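Local atomic coordinates of NADP-dependent 2-hydroxyacid dehydrogenase (Rhizobium etli, PDB entry 4XCV), a protein that probably catalyses the NADP(H)-dependent interconversion of 2-hydroxyacids and 2-oxoacids, as a dimeric member of the D-isomer specific 2-hydroxyacid dehydrogenase family. Residues R116-H121 against N277-P282; I301-F304 against E308-Q311. All blocks are in the same frame, centred on the assembly; numbering follows the deposited sequence.

Contact 1. Residues R116-H121 against N277-P282; sequences RGQYGH and NVFITP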
loop_
_atom_site.group_PDB
_atom_site.type_symbol
_atom_site.label_atom_id
_atom_site.label_comp_id
_atom_site.label_asym_id
_atom_site.label_seq_id
_atom_site.Cartn_x
_atom_site.Cartn_y
_atom_site.Cartn_z
ATOM N N ARG A 116 7.151 6.076 -2.280
ATOM C CA ARG A 116 7.109 7.043 -1.205
ATOM C C ARG A 116 8.430 7.192 -0.475
ATOM O O ARG A 116 8.561 8.143 0.321
ATOM C CB ARG A 116 5.950 6.723 -0.253
ATOM C CG ARG A 116 4.602 6.779 -0.955
ATOM C CD ARG A 116 4.331 8.108 -1.632
ATOM N NE ARG A 116 4.305 9.191 -0.650
ATOM C CZ ARG A 116 3.250 9.824 -0.161
ATOM N NH1 ARG A 116 2.061 9.723 -0.719
ATOM N NH2 ARG A 116 3.400 10.630 0.856
ATOM N N GLY A 117 9.406 6.348 -0.741
ATOM C CA GLY A 117 10.669 6.441 -0.079
ATOM C C GLY A 117 10.725 5.863 1.298
ATOM O O GLY A 117 11.382 6.413 2.195
ATOM N N GLN A 118 10.090 4.714 1.507
ATOM C CA GLN A 118 10.140 4.079 2.794
ATOM C C GLN A 118 11.549 3.783 3.264
ATOM O O GLN A 118 11.822 3.882 4.447
ATOM C CB GLN A 118 9.316 2.818 2.752
ATOM C CG GLN A 118 9.212 2.053 4.066
ATOM C CD GLN A 118 8.571 2.829 5.146
ATOM O OE1 GLN A 118 7.737 3.681 4.859
ATOM N NE2 GLN A 118 8.912 2.508 6.362
ATOM N N TYR A 119 12.430 3.381 2.368
ATOM C CA TYR A 119 13.806 3.093 2.777
ATOM C C TYR A 119 14.428 4.330 3.419
ATOM O O TYR A 119 15.078 4.274 4.504
ATOM C CB TYR A 119 14.670 2.697 1.584
ATOM C CG TYR A 119 16.150 2.731 1.932
ATOM C CD1 TYR A 119 16.696 1.731 2.658
ATOM C CD2 TYR A 119 16.953 3.798 1.540
ATOM C CE1 TYR A 119 18.072 1.736 2.994
ATOM C CE2 TYR A 119 18.297 3.827 1.856
ATOM C CZ TYR A 119 18.842 2.812 2.579
ATOM O OH TYR A 119 20.205 2.929 2.879
ATOM N N GLY A 120 14.293 5.475 2.786
ATOM C CA GLY A 120 14.873 6.699 3.325
ATOM C C GLY A 120 14.211 7.124 4.610
ATOM O O GLY A 120 14.877 7.512 5.560
ATOM N N HIS A 121 12.878 7.075 4.630
ATOM C CA HIS A 121 12.148 7.401 5.840
ATOM C C HIS A 121 12.608 6.551 7.001
ATOM O O HIS A 121 12.809 7.070 8.123
ATOM C CB HIS A 121 10.641 7.251 5.654
ATOM C CG HIS A 121 10.044 8.387 4.898
ATOM N ND1 HIS A 121 9.147 8.215 3.872
ATOM C CD2 HIS A 121 10.151 9.724 5.061
ATOM C CE1 HIS A 121 8.743 9.392 3.428
ATOM N NE2 HIS A 121 9.356 10.329 4.120
ATOM N N ASN A 277 17.842 0.219 -0.230
ATOM C CA ASN A 277 16.611 0.276 -1.054
ATOM C C ASN A 277 16.139 -1.106 -1.528
ATOM O O ASN A 277 15.440 -1.191 -2.541
ATOM C CB ASN A 277 16.774 1.182 -2.306
ATOM C CG ASN A 277 17.104 2.614 -1.972
ATOM O OD1 ASN A 277 18.085 3.185 -2.446
ATOM N ND2 ASN A 277 16.257 3.207 -1.194
ATOM N N VAL A 278 16.532 -2.159 -0.833
ATOM C CA VAL A 278 16.098 -3.512 -1.158
ATOM C C VAL A 278 15.288 -4.031 0.010
ATOM O O VAL A 278 15.738 -3.975 1.160
ATOM C CB VAL A 278 17.265 -4.425 -1.475
ATOM C CG1 VAL A 278 16.780 -5.855 -1.608
ATOM C CG2 VAL A 278 17.919 -3.948 -2.754
ATOM N N PHE A 279 14.075 -4.515 -0.267
ATOM C CA PHE A 279 13.161 -5.089 0.693
ATOM C C PHE A 279 13.055 -6.564 0.420
ATOM O O PHE A 279 12.814 -6.994 -0.705
ATOM C CB PHE A 279 11.765 -4.447 0.562
ATOM C CG PHE A 279 11.733 -2.987 0.849
ATOM C CD1 PHE A 279 12.011 -2.086 -0.139
ATOM C CD2 PHE A 279 11.383 -2.498 2.092
ATOM C CE1 PHE A 279 11.978 -0.728 0.124
ATOM C CE2 PHE A 279 11.310 -1.123 2.350
ATOM C CZ PHE A 279 11.610 -0.246 1.355
ATOM N N ILE A 280 13.266 -7.352 1.489
ATOM C CA ILE A 280 13.209 -8.824 1.397
ATOM C C ILE A 280 12.070 -9.301 2.245
ATOM O O ILE A 280 11.944 -8.949 3.407
ATOM C CB ILE A 280 14.481 -9.454 1.926
ATOM C CG1 ILE A 280 15.550 -9.303 0.866
ATOM C CG2 ILE A 280 14.274 -10.923 2.284
ATOM C CD1 ILE A 280 16.904 -9.691 1.378
ATOM N N THR A 281 11.225 -10.147 1.665
ATOM C CA THR A 281 10.290 -10.942 2.454
ATOM C C THR A 281 10.614 -12.400 2.181
ATOM O O THR A 281 10.997 -12.804 1.058
ATOM C CB THR A 281 8.798 -10.605 2.226
ATOM O OG1 THR A 281 8.507 -10.684 0.832
ATOM C CG2 THR A 281 8.445 -9.269 2.717
ATOM N N PRO A 282 10.482 -13.265 3.206
ATOM C CA PRO A 282 11.020 -14.633 3.120
ATOM C C PRO A 282 9.979 -15.587 2.516
ATOM O O PRO A 282 9.555 -16.547 3.140
ATOM C CB PRO A 282 11.314 -14.976 4.600
ATOM C CG PRO A 282 10.200 -14.221 5.315
ATOM C CD PRO A 282 10.107 -12.914 4.594
#
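Phe279 and Asn277 meet the first turn of helix 118-126 in two different ways, showing how a strand can pack against a helix without any hydrogen bond between them. Phe279 points end-on, so that its far corner, CZ, does the touching. The backbone N of Tyr119 lies at the edge of this ring, near its plane, 3.9 Å from CZ of Phe279. Beside it, CB of Gln118 comes obliquely to within 4.1 Å of CZ of Phe279. With CG of Gln118 anti to its backbone N (chi1 -177°), the bent chain crosses the Phe279 side chain at about a right angle, and its amide end leads away from the strand. The Tyr119 ring is met instead over a face: the backbone N of Asn277 sits 3.4 Å above the ring plane, displaced toward the rim. In the conformer given, the Asn277 amide plane is 66° from the ring; the very short approach of ND2 to CD2 of Tyr119 is doubtful, since Asn277 has two deposited conformers. Met113 and Gln110 of helix 100-116 also pack on Phe279, and His114 meets its ring edge-to-face. The backbone of Phe279 is hydrogen-bonded to Ala256 and Leu258 of the neighbouring strand 255-258. This is helix packing at the outermost strand, within this chain, of a parallel, Rossmann-type nucleotide-binding sheet.

Contact 2. Residues I301-F304 against E308-Q311; sequences IARF and EPLQ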
loop_
_atom_site.group_PDB
_atom_site.type_symbol
_atom_site.label_atom_id
_atom_site.label_comp_id
_atom_site.label_asym_id
_atom_site.label_seq_id
_atom_site.Cartn_x
_atom_site.Cartn_y
_atom_site.Cartn_z
ATOM N N ILE A 301 -12.547 -32.200 -7.360
ATOM C CA ILE A 301 -13.072 -33.581 -7.436
ATOM C C ILE A 301 -14.584 -33.530 -7.571
ATOM O O ILE A 301 -15.132 -34.315 -8.381
ATOM C CB ILE A 301 -12.621 -34.375 -6.195
ATOM C CG1 ILE A 301 -11.154 -34.708 -6.311
ATOM C CG2 ILE A 301 -13.430 -35.676 -6.048
ATOM C CD1 ILE A 301 -10.533 -35.310 -5.045
ATOM N N ALA A 302 -15.250 -32.666 -6.788
ATOM C CA ALA A 302 -16.724 -32.592 -6.869
ATOM C C ALA A 302 -17.142 -32.193 -8.282
ATOM O O ALA A 302 -18.057 -32.795 -8.838
ATOM C CB ALA A 302 -17.272 -31.615 -5.850
ATOM N N ARG A 303 -16.484 -31.193 -8.859
ATOM C CA ARG A 303 -16.812 -30.797 -10.238
ATOM C C ARG A 303 -16.601 -31.965 -11.173
ATOM O O ARG A 303 -17.461 -32.282 -11.996
ATOM C CB ARG A 303 -15.919 -29.668 -10.691
ATOM C CG ARG A 303 -16.237 -28.347 -10.047
ATOM C CD ARG A 303 -15.247 -27.279 -10.468
ATOM N NE ARG A 303 -15.296 -27.060 -11.908
ATOM C CZ ARG A 303 -16.134 -26.241 -12.507
ATOM N NH1 ARG A 303 -17.028 -25.511 -11.826
ATOM N NH2 ARG A 303 -16.160 -26.188 -13.855
ATOM N N PHE A 304 -15.449 -32.612 -11.046
ATOM C CA PHE A 304 -15.102 -33.745 -11.938
ATOM C C PHE A 304 -16.142 -34.875 -11.856
ATOM O O PHE A 304 -16.566 -35.432 -12.880
ATOM C CB PHE A 304 -13.723 -34.280 -11.578
ATOM C CG PHE A 304 -13.143 -35.260 -12.567
ATOM C CD1 PHE A 304 -12.619 -34.847 -13.777
ATOM C CD2 PHE A 304 -13.039 -36.580 -12.243
ATOM C CE1 PHE A 304 -12.051 -35.755 -14.653
ATOM C CE2 PHE A 304 -12.440 -37.493 -13.112
ATOM C CZ PHE A 304 -11.946 -37.077 -14.300
ATOM N N GLU A 308 -18.383 -31.991 -14.786
ATOM C CA GLU A 308 -17.975 -30.667 -15.177
ATOM C C GLU A 308 -16.488 -30.566 -15.422
ATOM O O GLU A 308 -15.716 -31.389 -14.924
ATOM C CB GLU A 308 -18.385 -29.690 -14.067
ATOM C CG GLU A 308 -19.900 -29.628 -13.942
ATOM C CD GLU A 308 -20.361 -28.663 -12.862
ATOM O OE1 GLU A 308 -19.591 -28.432 -11.906
ATOM O OE2 GLU A 308 -21.447 -28.047 -13.069
ATOM N N PRO A 309 -16.041 -29.520 -16.134
ATOM C CA PRO A 309 -14.623 -29.351 -16.403
ATOM C C PRO A 309 -13.819 -29.052 -15.172
ATOM O O PRO A 309 -14.232 -28.236 -14.346
ATOM C CB PRO A 309 -14.554 -28.121 -17.341
ATOM C CG PRO A 309 -15.929 -27.839 -17.714
ATOM C CD PRO A 309 -16.883 -28.515 -16.804
ATOM N N LEU A 310 -12.646 -29.639 -15.078
ATOM C CA LEU A 310 -11.654 -29.205 -14.117
ATOM C C LEU A 310 -11.222 -27.798 -14.428
ATOM O O LEU A 310 -11.163 -27.404 -15.618
ATOM C CB LEU A 310 -10.454 -30.091 -14.150
ATOM C CG LEU A 310 -10.634 -31.528 -13.664
ATOM C CD1 LEU A 310 -9.505 -32.415 -14.213
ATOM C CD2 LEU A 310 -10.736 -31.661 -12.145
ATOM N N GLN A 311 -10.953 -27.036 -13.398
ATOM C CA GLN A 311 -10.419 -25.680 -13.541
ATOM C C GLN A 311 -8.908 -25.671 -13.271
ATOM O O GLN A 311 -8.375 -26.547 -12.610
ATOM C CB GLN A 311 -11.153 -24.754 -12.575
ATOM C CG GLN A 311 -12.631 -24.651 -12.876
ATOM C CD GLN A 311 -13.437 -23.969 -11.827
ATOM O OE1 GLN A 311 -13.222 -24.137 -10.631
ATOM N NE2 GLN A 311 -14.433 -23.204 -12.286
#
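Arg303 leaves its helix with CG beside the backbone N (chi1 -72°), runs straight through chi2, then bends at chi3 (62°), and this bend carries its guanidinium to the loop at Pro309 and Gln311. There NE and NH2 of Arg303 grip one acceptor side-on, the carbonyl O of Pro309, each at 2.9 Å. The oxygen lies almost in the guanidinium plane; NE meets it nearly head-on to the carbonyl, while NH2 uses a lone pair. The Gln311 amide stacks over one face, its plane only 4° from that of the guanidinium, with NE2 of Gln311 3.5 Å from CZ of Arg303. On the opposite face OE1 of Glu308 is 3.9 Å from NH1 of Arg303, a long salt bridge of charges alone; the stronger partner of Glu308 OE1 is Arg306, also a salt bridge. With an alanine in place of Arg303, the Pro309 carbonyl would probably lose both side-chain donors, and the Gln311 amide the flat cation it stacks on. A backbone hydrogen bond runs from N of Glu308 to O of Arg303, 3.0 Å. Elsewhere CG of Leu310 rests obliquely 3.9 Å from CD1 of Phe304, and both side chains continue onto Val69 of strand 69-72. The chemistry implies a surface clasp: a cation with an amide stacked on one face and a more distant carboxylate oxygen toward the rim of the other, its NE and NH2 side turned to a single carbonyl, ties the loop back on the end of helix 292-305.

The two contacts illustrate packing in the two lobes of the enzyme. They follow each other in series along the chain, strand 278-280 preceding helix 292-305, yet their centres are 43 Å apart and their nearest atoms about 26 Å, on opposite sides of the chain's centre. Contact 1 belongs to the seven-stranded nucleotide-binding lobe and borders the second subunit; contact 2 lies on the five-stranded lobe, where no other chain of the assembly touches it. NADPH sits between the lobes: the Phe279 side chain is about 14 Å from it and that of Gln311 about 11 Å, so neither contact touches the cofactor.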